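Local coordinates for protein CT296 (Chlamydia trachomatis, PDB 3QH6) that is of unknown function but structurally resembles Fe(II) 2-oxoglutarate-dependent enzymes, at residues E24-V29 against G125-G130; D31-E36 against E120-G125; E38-L43 against D95-K100; P66-I71 against T144-R149. All blocks are in the same frame, centred on the assembly; numbering follows the deposited sequence.

Contact 1 of 4, residues E24-V29 against G125-G130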
loop_
_atom_site.group_PDB
_atom_site.type_symbol
_atom_site.label_atom_id
_atom_site.label_comp_id
_atom_site.label_asym_id
_atom_site.label_seq_id
_atom_site.Cartn_x
_atom_site.Cartn_y
_atom_site.Cartn_z
ATOM N N GLU A 24 -4.264 -0.680 10.654
ATOM C CA GLU A 24 -4.561 -2.098 10.756
ATOM C C GLU A 24 -5.775 -2.423 9.897
ATOM O O GLU A 24 -6.724 -1.645 9.848
ATOM C CB GLU A 24 -4.874 -2.476 12.217
ATOM C CG GLU A 24 -5.119 -3.970 12.396
ATOM C CD GLU A 24 -5.379 -4.383 13.846
ATOM O OE1 GLU A 24 -5.304 -3.517 14.754
ATOM O OE2 GLU A 24 -5.653 -5.588 14.058
ATOM N N GLY A 25 -5.745 -3.582 9.251
ATOM C CA GLY A 25 -6.876 -4.072 8.466
ATOM C C GLY A 25 -7.302 -3.159 7.323
ATOM O O GLY A 25 -8.489 -2.971 7.067
ATOM N N LEU A 26 -6.332 -2.587 6.625
ATOM C CA LEU A 26 -6.622 -1.682 5.517
ATOM C C LEU A 26 -7.271 -2.437 4.354
ATOM O O LEU A 26 -8.219 -1.952 3.744
ATOM C CB LEU A 26 -5.332 -0.992 5.060
ATOM C CG LEU A 26 -5.430 0.089 3.974
ATOM C CD1 LEU A 26 -6.367 1.206 4.403
ATOM C CD2 LEU A 26 -4.049 0.655 3.666
ATOM N N ALA A 27 -6.749 -3.626 4.061
ATOM C CA ALA A 27 -7.203 -4.436 2.940
ATOM C C ALA A 27 -7.574 -5.827 3.462
ATOM O O ALA A 27 -6.927 -6.306 4.395
ATOM C CB ALA A 27 -6.102 -4.535 1.904
ATOM N N PRO A 28 -8.609 -6.470 2.870
ATOM C CA PRO A 28 -9.048 -7.796 3.322
ATOM C C PRO A 28 -7.903 -8.785 3.271
ATOM O O PRO A 28 -7.221 -8.887 2.258
ATOM C CB PRO A 28 -10.121 -8.188 2.301
ATOM C CG PRO A 28 -10.596 -6.906 1.707
ATOM C CD PRO A 28 -9.371 -6.023 1.688
ATOM N N VAL A 29 -7.703 -9.510 4.358
ATOM C CA VAL A 29 -6.573 -10.423 4.462
ATOM C C VAL A 29 -6.586 -11.519 3.396
ATOM O O VAL A 29 -5.528 -11.952 2.948
ATOM C CB VAL A 29 -6.512 -11.044 5.873
ATOM C CG1 VAL A 29 -5.647 -12.316 5.875
ATOM C CG2 VAL A 29 -6.008 -10.009 6.872
ATOM N N GLY A 125 -1.652 -1.538 6.146
ATOM C CA GLY A 125 -1.038 -0.689 5.129
ATOM C C GLY A 125 -0.559 0.636 5.694
ATOM O O GLY A 125 -1.130 1.164 6.632
ATOM N N LEU A 126 0.507 1.170 5.112
ATOM C CA LEU A 126 1.103 2.428 5.546
ATOM C C LEU A 126 1.024 3.422 4.397
ATOM O O LEU A 126 1.548 3.127 3.318
ATOM C CB LEU A 126 2.586 2.190 5.957
ATOM C CG LEU A 126 3.456 3.406 6.349
ATOM C CD1 LEU A 126 2.958 4.042 7.655
ATOM C CD2 LEU A 126 4.926 3.027 6.492
ATOM N N PHE A 127 0.338 4.556 4.582
ATOM C CA PHE A 127 0.395 5.627 3.591
ATOM C C PHE A 127 1.573 6.513 3.989
ATOM O O PHE A 127 1.708 6.840 5.160
ATOM C CB PHE A 127 -0.824 6.524 3.616
ATOM C CG PHE A 127 -2.107 5.849 3.152
ATOM C CD1 PHE A 127 -2.829 5.044 4.030
ATOM C CD2 PHE A 127 -2.596 6.076 1.862
ATOM C CE1 PHE A 127 -4.044 4.455 3.638
ATOM C CE2 PHE A 127 -3.814 5.479 1.444
ATOM C CZ PHE A 127 -4.524 4.667 2.319
ATOM N N PHE A 128 2.382 6.959 3.038
ATOM C CA PHE A 128 3.478 7.849 3.389
ATOM C C PHE A 128 3.947 8.594 2.156
ATOM O O PHE A 128 3.648 8.194 1.038
ATOM C CB PHE A 128 4.671 7.050 3.972
ATOM C CG PHE A 128 5.339 6.089 2.974
ATOM C CD1 PHE A 128 6.509 6.454 2.308
ATOM C CD2 PHE A 128 4.804 4.822 2.735
ATOM C CE1 PHE A 128 7.119 5.584 1.411
ATOM C CE2 PHE A 128 5.397 3.943 1.834
ATOM C CZ PHE A 128 6.560 4.324 1.168
ATOM N N SER A 129 4.724 9.661 2.335
ATOM C CA SER A 129 5.346 10.245 1.165
ATOM C C SER A 129 6.836 10.348 1.380
ATOM O O SER A 129 7.303 10.324 2.492
ATOM C CB SER A 129 4.704 11.588 0.782
ATOM O OG SER A 129 5.241 12.661 1.493
ATOM N N GLY A 130 7.581 10.440 0.297
ATOM C CA GLY A 130 9.041 10.468 0.406
ATOM C C GLY A 130 9.644 9.117 0.763
ATOM O O GLY A 130 9.123 8.077 0.397
#
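The backbone hydrogen bond from Ala27 N to Gly123 O helps hold the loop 24-29 beside the start of strand 125-128, with Leu26 next to Gly125 and within reach of Phe127. Strand 20-23 runs next to that strand in the antiparallel sheet, joined to it by backbone hydrogen bonds of Phe23 with Gly125 and Ile21 with Phe127, so the loop leaves strand 20-23 beside the start of strand 125-128. Between the two segments themselves the contact is wholly apolar. Leu26 extends with CG opposite its own nitrogen (chi1 -175°), which carries both methyls to the strand. Its CD2 settles on the bare backbone of Gly125, 3.6 Å from CA of that glycine, where no side chain intervenes. The same Leu26 CD2 reaches Phe127 CE1 at 3.8 Å, meeting the phenyl ring obliquely, and Leu26 CD1 follows at 4.1 Å from Phe127 CE1. Phe127 swings back toward Leu26 because its CG lies opposite the carbonyl carbon (chi1 -68°). Helix 77-85 packs on the same pair: Leu77 touches Leu26, while Leu80, Ala81 and Leu84 touch Phe127. Past Leu26, Pro28 takes the N-cap position of helix 29-42. With no polar bond between the two segments, their fit rests on the shapes of one leucine, a glycine and a phenyl ring, while the backbone hydrogen bond of Ala27 to Gly123 steadies the loop.

Contact 2 of 4, residues D31-E36 against E120-G125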
loop_
_atom_site.group_PDB
_atom_site.type_symbol
_atom_site.label_atom_id
_atom_site.label_comp_id
_atom_site.label_asym_id
_atom_site.label_seq_id
_atom_site.Cartn_x
_atom_site.Cartn_y
_atom_site.Cartn_z
ATOM N N ASP A 31 -7.867 -11.325 0.253
ATOM C CA ASP A 31 -7.401 -10.723 -0.990
ATOM C C ASP A 31 -5.879 -10.561 -1.012
ATOM O O ASP A 31 -5.260 -10.749 -2.056
ATOM C CB ASP A 31 -8.057 -9.360 -1.215
ATOM C CG ASP A 31 -9.538 -9.480 -1.540
ATOM O OD1 ASP A 31 -9.966 -10.581 -1.975
ATOM O OD2 ASP A 31 -10.267 -8.477 -1.363
ATOM N N CYS A 32 -5.280 -10.211 0.120
ATOM C CA CYS A 32 -3.811 -10.098 0.158
ATOM C C CYS A 32 -3.088 -11.431 -0.048
ATOM O O CYS A 32 -2.160 -11.505 -0.839
ATOM C CB CYS A 32 -3.327 -9.438 1.443
ATOM S SG CYS A 32 -3.896 -7.764 1.578
ATOM N N LYS A 33 -3.498 -12.478 0.663
ATOM C CA LYS A 33 -2.893 -13.809 0.494
ATOM C C LYS A 33 -3.074 -14.382 -0.917
ATOM O O LYS A 33 -2.178 -15.050 -1.441
ATOM C CB LYS A 33 -3.501 -14.806 1.489
ATOM C CG LYS A 33 -3.461 -14.363 2.939
ATOM C CD LYS A 33 -2.038 -14.231 3.465
ATOM C CE LYS A 33 -2.033 -14.130 4.982
ATOM N NZ LYS A 33 -2.497 -15.386 5.613
ATOM N N GLN A 34 -4.235 -14.147 -1.525
ATOM C CA GLN A 34 -4.473 -14.609 -2.885
ATOM C C GLN A 34 -3.487 -13.941 -3.842
ATOM O O GLN A 34 -2.836 -14.612 -4.625
ATOM C CB GLN A 34 -5.928 -14.358 -3.318
ATOM N N LEU A 35 -3.362 -12.618 -3.762
ATOM C CA LEU A 35 -2.360 -11.881 -4.544
ATOM C C LEU A 35 -0.937 -12.437 -4.328
ATOM O O LEU A 35 -0.222 -12.716 -5.279
ATOM C CB LEU A 35 -2.390 -10.385 -4.160
ATOM C CG LEU A 35 -1.477 -9.448 -4.960
ATOM C CD1 LEU A 35 -1.809 -9.525 -6.441
ATOM C CD2 LEU A 35 -1.563 -8.012 -4.499
ATOM N N GLU A 36 -0.532 -12.604 -3.072
ATOM C CA GLU A 36 0.780 -13.145 -2.784
ATOM C C GLU A 36 1.009 -14.536 -3.421
ATOM O O GLU A 36 2.116 -14.836 -3.900
ATOM C CB GLU A 36 1.041 -13.211 -1.278
ATOM C CG GLU A 36 2.550 -13.404 -1.037
ATOM C CD GLU A 36 2.905 -13.858 0.360
ATOM O OE1 GLU A 36 3.864 -13.269 0.926
ATOM O OE2 GLU A 36 2.240 -14.805 0.874
ATOM N N GLU A 120 1.619 -12.249 10.180
ATOM C CA GLU A 120 0.813 -11.630 11.222
ATOM C C GLU A 120 0.162 -10.320 10.785
ATOM O O GLU A 120 -1.012 -10.088 11.070
ATOM C CB GLU A 120 1.673 -11.391 12.459
ATOM C CG GLU A 120 0.888 -10.971 13.677
ATOM C CD GLU A 120 1.723 -11.027 14.938
ATOM O OE1 GLU A 120 1.996 -12.155 15.409
ATOM O OE2 GLU A 120 2.114 -9.950 15.448
ATOM N N LYS A 121 0.915 -9.467 10.091
ATOM C CA LYS A 121 0.430 -8.131 9.729
ATOM C C LYS A 121 -0.183 -8.051 8.336
ATOM O O LYS A 121 -0.322 -6.953 7.802
ATOM C CB LYS A 121 1.560 -7.089 9.834
ATOM C CG LYS A 121 2.137 -6.904 11.250
ATOM C CD LYS A 121 1.051 -6.580 12.256
ATOM C CE LYS A 121 1.578 -6.578 13.690
ATOM N NZ LYS A 121 2.181 -5.272 14.082
ATOM N N ALA A 122 -0.536 -9.188 7.737
ATOM C CA ALA A 122 -1.212 -9.184 6.445
ATOM C C ALA A 122 -2.364 -8.169 6.450
ATOM O O ALA A 122 -3.064 -8.033 7.442
ATOM C CB ALA A 122 -1.734 -10.591 6.102
ATOM N N GLY A 123 -2.561 -7.458 5.343
ATOM C CA GLY A 123 -3.652 -6.490 5.262
ATOM C C GLY A 123 -3.400 -5.124 5.900
ATOM O O GLY A 123 -4.171 -4.197 5.637
ATOM N N TRP A 124 -2.365 -4.995 6.738
ATOM C CA TRP A 124 -1.956 -3.684 7.302
ATOM C C TRP A 124 -1.367 -2.832 6.174
ATOM O O TRP A 124 -0.683 -3.358 5.306
ATOM C CB TRP A 124 -0.898 -3.840 8.402
ATOM C CG TRP A 124 -1.393 -4.372 9.753
ATOM C CD1 TRP A 124 -2.089 -5.529 9.989
ATOM C CD2 TRP A 124 -1.176 -3.767 11.035
ATOM N NE1 TRP A 124 -2.328 -5.675 11.342
ATOM C CE2 TRP A 124 -1.777 -4.607 12.005
ATOM C CE3 TRP A 124 -0.537 -2.594 11.460
ATOM C CZ2 TRP A 124 -1.758 -4.304 13.376
ATOM C CZ3 TRP A 124 -0.520 -2.294 12.825
ATOM C CH2 TRP A 124 -1.134 -3.148 13.764
ATOM N N GLY A 125 -1.652 -1.538 6.146
ATOM C CA GLY A 125 -1.038 -0.689 5.129
ATOM C C GLY A 125 -0.559 0.636 5.694
ATOM O O GLY A 125 -1.130 1.164 6.632
#
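Cys32 and Lys33, on successive positions of helix 29-42, meet Gly123 and Ala122 in the middle of a type II beta turn that runs from Lys121 to Trp124. The turn belongs to the connection between strands 111-116 and 125-128, neighbours in the antiparallel sheet, so the helix packs beside one end of that strand pair. Cys32 SG lies 3.9 Å from Gly123 CA and slightly farther from the nitrogen of the same glycine, a sulfur resting on backbone. Lys33 contributes its aliphatic part: Lys33 CE touches Ala122 CB at 3.7 Å. The lysine chain bends at chi2 (-64°), which brings CE round to the alanine methyl instead of letting the chain run straight off the helix. Neither pair forms a hydrogen bond, and together the segments bury a modest 122 Å².

The next shell fixes the turn. It closes through Trp124 N to Lys121 O at 3.0 Å, and Gly123 takes up the positive phi (81°) that the third position of a type II turn requires. Both Gly123 and Trp124 bond through their backbones to Cys116, tying the turn to strand 111-116. On the helix side, Glu36 OE1 bonds to Ser118 OG and to Thr144 OG1, giving the helix polar links to the loops near the sheet. Within the turn, the CD of Lys121 sits 3.4 Å above one face of the Trp124 indole, toward its rim, while Ala122 O lies in the ring plane at the edge.

Contact 3 of 4, residues E38-L43 against D95-K100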
loop_
_atom_site.group_PDB
_atom_site.type_symbol
_atom_site.label_atom_id
_atom_site.label_comp_id
_atom_site.label_asym_id
_atom_site.label_seq_id
_atom_site.Cartn_x
_atom_site.Cartn_y
_atom_site.Cartn_z
ATOM N N GLU A 38 -0.398 -15.748 -6.143
ATOM C CA GLU A 38 -0.223 -15.532 -7.578
ATOM C C GLU A 38 1.145 -14.954 -7.908
ATOM O O GLU A 38 1.731 -15.308 -8.933
ATOM C CB GLU A 38 -1.329 -14.629 -8.147
ATOM C CG GLU A 38 -2.742 -15.178 -7.896
ATOM C CD GLU A 38 -3.755 -14.804 -8.975
ATOM O OE1 GLU A 38 -3.369 -14.616 -10.151
ATOM O OE2 GLU A 38 -4.957 -14.708 -8.641
ATOM N N LEU A 39 1.657 -14.056 -7.060
ATOM C CA LEU A 39 2.989 -13.504 -7.279
ATOM C C LEU A 39 4.042 -14.611 -7.133
ATOM O O LEU A 39 5.016 -14.642 -7.873
ATOM C CB LEU A 39 3.294 -12.341 -6.317
ATOM C CG LEU A 39 2.592 -11.005 -6.615
ATOM C CD1 LEU A 39 2.498 -10.112 -5.397
ATOM C CD2 LEU A 39 3.297 -10.279 -7.750
ATOM N N LYS A 40 3.863 -15.521 -6.185
ATOM C CA LYS A 40 4.853 -16.580 -6.026
ATOM C C LYS A 40 4.859 -17.485 -7.268
ATOM O O LYS A 40 5.917 -17.924 -7.710
ATOM C CB LYS A 40 4.619 -17.372 -4.739
ATOM C CG LYS A 40 5.054 -16.595 -3.506
ATOM C CD LYS A 40 4.942 -17.410 -2.230
ATOM C CE LYS A 40 5.486 -16.634 -1.048
ATOM N NZ LYS A 40 5.490 -17.440 0.201
ATOM N N LEU A 41 3.689 -17.707 -7.858
ATOM C CA LEU A 41 3.581 -18.514 -9.089
ATOM C C LEU A 41 4.250 -17.822 -10.268
ATOM O O LEU A 41 5.068 -18.413 -10.974
ATOM C CB LEU A 41 2.117 -18.776 -9.453
ATOM C CG LEU A 41 1.331 -19.775 -8.599
ATOM C CD1 LEU A 41 -0.085 -19.893 -9.134
ATOM C CD2 LEU A 41 2.000 -21.137 -8.566
ATOM N N PHE A 42 3.868 -16.567 -10.481
ATOM C CA PHE A 42 4.456 -15.717 -11.513
ATOM C C PHE A 42 5.989 -15.833 -11.571
ATOM O O PHE A 42 6.583 -15.606 -12.621
ATOM C CB PHE A 42 4.013 -14.275 -11.276
ATOM C CG PHE A 42 4.643 -13.269 -12.205
ATOM C CD1 PHE A 42 4.588 -13.434 -13.581
ATOM C CD2 PHE A 42 5.259 -12.132 -11.693
ATOM C CE1 PHE A 42 5.167 -12.492 -14.430
ATOM C CE2 PHE A 42 5.831 -11.190 -12.535
ATOM C CZ PHE A 42 5.788 -11.373 -13.904
ATOM N N LEU A 43 6.630 -16.203 -10.465
ATOM C CA LEU A 43 8.064 -16.480 -10.501
ATOM C C LEU A 43 8.371 -17.742 -11.298
ATOM O O LEU A 43 8.567 -18.813 -10.730
ATOM C CB LEU A 43 8.614 -16.615 -9.090
ATOM C CG LEU A 43 9.041 -15.281 -8.491
ATOM C CD1 LEU A 43 8.009 -14.223 -8.822
ATOM C CD2 LEU A 43 9.253 -15.402 -6.991
ATOM N N ASP A 95 4.666 -0.051 -9.083
ATOM C CA ASP A 95 4.614 -0.847 -7.862
ATOM C C ASP A 95 5.859 -1.740 -7.723
ATOM O O ASP A 95 6.649 -1.861 -8.648
ATOM C CB ASP A 95 3.309 -1.641 -7.811
ATOM C CG ASP A 95 3.330 -2.847 -8.686
ATOM O OD1 ASP A 95 4.319 -3.609 -8.617
ATOM O OD2 ASP A 95 2.357 -3.024 -9.441
ATOM N N LEU A 96 6.061 -2.331 -6.557
ATOM C CA LEU A 96 7.196 -3.236 -6.388
ATOM C C LEU A 96 6.812 -4.252 -5.339
ATOM O O LEU A 96 6.373 -3.891 -4.249
ATOM C CB LEU A 96 8.450 -2.468 -5.928
ATOM C CG LEU A 96 9.744 -3.269 -5.703
ATOM C CD1 LEU A 96 10.339 -3.806 -6.993
ATOM C CD2 LEU A 96 10.798 -2.432 -4.979
ATOM N N TRP A 97 6.986 -5.523 -5.645
ATOM C CA TRP A 97 6.719 -6.560 -4.660
ATOM C C TRP A 97 8.012 -6.813 -3.903
ATOM O O TRP A 97 9.006 -7.177 -4.503
ATOM C CB TRP A 97 6.291 -7.815 -5.405
ATOM C CG TRP A 97 6.022 -8.975 -4.503
ATOM C CD1 TRP A 97 5.428 -8.947 -3.290
ATOM C CD2 TRP A 97 6.332 -10.346 -4.781
ATOM N NE1 TRP A 97 5.341 -10.242 -2.778
ATOM C CE2 TRP A 97 5.897 -11.107 -3.681
ATOM C CE3 TRP A 97 6.945 -10.998 -5.857
ATOM C CZ2 TRP A 97 6.059 -12.486 -3.622
ATOM C CZ3 TRP A 97 7.108 -12.362 -5.797
ATOM C CH2 TRP A 97 6.663 -13.097 -4.681
ATOM N N VAL A 98 8.022 -6.602 -2.592
ATOM C CA VAL A 98 9.294 -6.626 -1.850
ATOM C C VAL A 98 9.270 -7.701 -0.757
ATOM O O VAL A 98 8.224 -7.964 -0.149
ATOM C CB VAL A 98 9.623 -5.259 -1.209
ATOM C CG1 VAL A 98 9.848 -4.182 -2.282
ATOM C CG2 VAL A 98 8.537 -4.836 -0.266
ATOM N N GLN A 99 10.424 -8.324 -0.536
ATOM C CA GLN A 99 10.618 -9.259 0.571
ATOM C C GLN A 99 11.145 -8.528 1.838
ATOM O O GLN A 99 10.873 -8.941 2.963
ATOM C CB GLN A 99 11.595 -10.368 0.138
ATOM C CG GLN A 99 12.352 -11.035 1.272
ATOM C CD GLN A 99 11.437 -11.549 2.367
ATOM O OE1 GLN A 99 10.422 -12.195 2.094
ATOM N NE2 GLN A 99 11.786 -11.253 3.618
ATOM N N LYS A 100 11.885 -7.445 1.647
ATOM C CA LYS A 100 12.565 -6.737 2.750
ATOM C C LYS A 100 12.323 -5.231 2.635
ATOM O O LYS A 100 12.230 -4.702 1.522
ATOM C CB LYS A 100 14.072 -6.999 2.669
ATOM C CG LYS A 100 14.439 -8.421 2.278
ATOM C CD LYS A 100 15.943 -8.639 2.268
ATOM C CE LYS A 100 16.288 -10.116 2.420
ATOM N NZ LYS A 100 15.870 -10.648 3.749
#
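This is a helix-on-sheet contact built on a CH-pi interaction: the C-terminal part of helix 29-42 lies against Trp97 of strand 91-98, an outermost strand of the antiparallel sheet in this cupin-clan protein. The indole projects from the strand with CG opposite its own nitrogen (chi1 178°) and slides past Leu39, each side chain running toward the other's backbone. Leu39 CB stands almost exactly over the six-membered ring of Trp97, 3.6 Å from its centroid and only 3° off the normal. Farther along the same face, Leu39 CD1 reaches the five-membered ring, 3.8 Å from Trp97 CD1, so one leucine spans both rings of the indole. Lys40 crosses the far end of the ring system at about a right angle, its CG 4.0 Å from Trp97 CH2. The polar end of the tryptophan looks elsewhere: Trp97 NE1 bonds to Thr144 OG1, which helps fix the rotation of the indole. Leu39 also touches Val61, and the Trp97 carbonyl oxygen accepts a bond from Arg58 NH1. Leu43, poorly ordered, meets the edge of the indole near its plane, with Leu43 CD1 3.7 Å from Trp97 CZ3.

Contact 4 of 4, residues P66-I71 against T144-R149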
loop_
_atom_site.group_PDB
_atom_site.type_symbol
_atom_site.label_atom_id
_atom_site.label_comp_id
_atom_site.label_asym_id
_atom_site.label_seq_id
_atom_site.Cartn_x
_atom_site.Cartn_y
_atom_site.Cartn_z
ATOM N N PRO A 66 -4.264 -8.984 -12.262
ATOM C CA PRO A 66 -5.340 -8.018 -12.070
ATOM C C PRO A 66 -5.581 -7.730 -10.587
ATOM O O PRO A 66 -6.176 -6.700 -10.257
ATOM C CB PRO A 66 -6.545 -8.714 -12.718
ATOM C CG PRO A 66 -6.268 -10.158 -12.514
ATOM C CD PRO A 66 -4.778 -10.281 -12.732
ATOM N N GLY A 67 -5.087 -8.601 -9.710
ATOM C CA GLY A 67 -5.322 -8.467 -8.278
ATOM C C GLY A 67 -4.784 -7.172 -7.685
ATOM O O GLY A 67 -5.317 -6.704 -6.681
ATOM N N VAL A 68 -3.761 -6.579 -8.298
ATOM C CA VAL A 68 -3.206 -5.354 -7.739
ATOM C C VAL A 68 -4.187 -4.229 -7.920
ATOM O O VAL A 68 -4.565 -3.599 -6.964
ATOM C CB VAL A 68 -1.872 -4.935 -8.384
ATOM C CG1 VAL A 68 -1.367 -3.639 -7.695
ATOM C CG2 VAL A 68 -0.877 -6.064 -8.272
ATOM N N GLN A 69 -4.627 -3.968 -9.149
ATOM C CA GLN A 69 -5.529 -2.840 -9.317
ATOM C C GLN A 69 -6.843 -3.164 -8.654
ATOM O O GLN A 69 -7.560 -2.276 -8.293
ATOM C CB GLN A 69 -5.762 -2.479 -10.798
ATOM C CG GLN A 69 -4.609 -1.687 -11.457
ATOM C CD GLN A 69 -4.627 -0.175 -11.143
ATOM O OE1 GLN A 69 -5.067 0.267 -10.071
ATOM N NE2 GLN A 69 -4.112 0.615 -12.079
ATOM N N MET A 70 -7.202 -4.437 -8.564
ATOM C CA MET A 70 -8.489 -4.787 -7.927
ATOM C C MET A 70 -8.474 -4.401 -6.456
ATOM O O MET A 70 -9.445 -3.862 -5.944
ATOM C CB MET A 70 -8.806 -6.258 -8.091
ATOM C CG MET A 70 -9.370 -6.569 -9.473
ATOM S SD MET A 70 -9.456 -8.337 -9.705
ATOM C CE MET A 70 -10.780 -8.729 -8.531
ATOM N N ILE A 71 -7.354 -4.650 -5.789
ATOM C CA ILE A 71 -7.220 -4.223 -4.392
ATOM C C ILE A 71 -7.220 -2.701 -4.310
ATOM O O ILE A 71 -7.869 -2.117 -3.454
ATOM C CB ILE A 71 -5.967 -4.799 -3.751
ATOM C CG1 ILE A 71 -6.177 -6.295 -3.486
ATOM C CG2 ILE A 71 -5.659 -4.051 -2.430
ATOM C CD1 ILE A 71 -5.094 -6.941 -2.650
ATOM N N THR A 144 5.930 -10.919 2.866
ATOM C CA THR A 144 6.228 -9.946 1.829
ATOM C C THR A 144 5.230 -8.790 1.841
ATOM O O THR A 144 4.243 -8.791 2.571
ATOM C CB THR A 144 6.225 -10.579 0.406
ATOM O OG1 THR A 144 4.877 -10.889 0.014
ATOM C CG2 THR A 144 7.087 -11.837 0.352
ATOM N N ALA A 145 5.501 -7.794 1.018
ATOM C CA ALA A 145 4.657 -6.628 0.958
ATOM C C ALA A 145 4.716 -6.087 -0.451
ATOM O O ALA A 145 5.577 -6.480 -1.249
ATOM C CB ALA A 145 5.130 -5.580 1.970
ATOM N N ILE A 146 3.794 -5.194 -0.772
ATOM C CA ILE A 146 3.838 -4.543 -2.076
ATOM C C ILE A 146 3.775 -3.036 -1.858
ATOM O O ILE A 146 2.984 -2.548 -1.050
ATOM C CB ILE A 146 2.719 -5.058 -3.041
ATOM C CG1 ILE A 146 2.888 -4.462 -4.450
ATOM C CG2 ILE A 146 1.273 -4.790 -2.507
ATOM C CD1 ILE A 146 1.949 -5.118 -5.449
ATOM N N ILE A 147 4.696 -2.305 -2.490
ATOM C CA ILE A 147 4.676 -0.866 -2.395
ATOM C C ILE A 147 3.984 -0.343 -3.638
ATOM O O ILE A 147 4.272 -0.775 -4.750
ATOM C CB ILE A 147 6.102 -0.256 -2.243
ATOM C CG1 ILE A 147 5.993 1.262 -2.134
ATOM C CG2 ILE A 147 7.031 -0.668 -3.389
ATOM C CD1 ILE A 147 5.713 1.729 -0.695
ATOM N N LEU A 148 3.047 0.567 -3.425
ATOM C CA LEU A 148 2.192 1.085 -4.485
ATOM C C LEU A 148 2.476 2.563 -4.574
ATOM O O LEU A 148 2.408 3.243 -3.565
ATOM C CB LEU A 148 0.721 0.894 -4.083
ATOM C CG LEU A 148 0.321 -0.573 -3.848
ATOM C CD1 LEU A 148 -1.045 -0.639 -3.167
ATOM C CD2 LEU A 148 0.324 -1.322 -5.169
ATOM N N ARG A 149 2.788 3.062 -5.764
ATOM C CA ARG A 149 3.113 4.460 -5.920
ATOM C C ARG A 149 1.966 5.182 -6.592
ATOM O O ARG A 149 1.594 4.834 -7.709
ATOM C CB ARG A 149 4.383 4.615 -6.783
ATOM C CG ARG A 149 5.563 3.740 -6.376
ATOM C CD ARG A 149 6.055 4.085 -4.959
ATOM N NE ARG A 149 7.343 3.432 -4.719
ATOM C CZ ARG A 149 8.135 3.678 -3.694
ATOM N NH1 ARG A 149 7.780 4.582 -2.795
ATOM N NH2 ARG A 149 9.304 3.033 -3.584
#
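Ile146, near the start of strand 145-151, is the first residue of its segment to meet helix 66-75, where Val68 receives it. Its CG1 branch lies opposite the backbone nitrogen (chi1 -174°), sending CD1 out to Val68 CG2 at 4.1 Å, a loose touch between methyls. Around this isoleucine, Leu115 of strand 111-116 and Val61 of a nearby loop add further apolar surface. Ile147 belongs to the other side of the strand and is hydrogen-bonded through its backbone to Leu96. Leu148 returns to the helix side. Its CD2 lies 3.8 Å from Val68 CG1, the two side chains passing each other from opposite directions, and Leu92 of strand 91-98 also touches it. Arg149 ends the segment, its NH1 bonded to Ser112 OG and its NH2 to Leu105 O. Within this segment the helix thus meets Ile146 and Leu148, two residues apart on one face of the strand, and the two methyls of Val68 divide between them, CG2 for Ile146 and CG1 for Leu148. Leu35 of helix 29-42 packs on Val68 as well. Only methyl groups of three buried residues meet between the segments, over 104 Å², so dispersion and the exclusion of water, not any directional bond, hold helix to strand here.

Overall arrangement
From the N terminus, loop 24-29 leads into helix 29-42, which supplies first 31-36 and then 38-43. Their partners come later in reverse order: 95-100, 120-125 and 125-130. Contact 3 therefore nests inside contact 2, and contact 2 inside contact 1, the outer two sharing Gly125. Contact 4 starts within all three loops at helix 66-75 and closes on 144-149 beyond them, crossing each. Contacts 1, 3 and 4 reach the same antiparallel sheet, and contact 2 the loop leading into strand 125-128. Strands 91-98 and 145-151 join contacts 3 and 4 by backbone hydrogen bonds such as Val98 N to Ala145 O, 2.8 Å. Contacts 1 and 3 stay apart, centres about 17 Å distant.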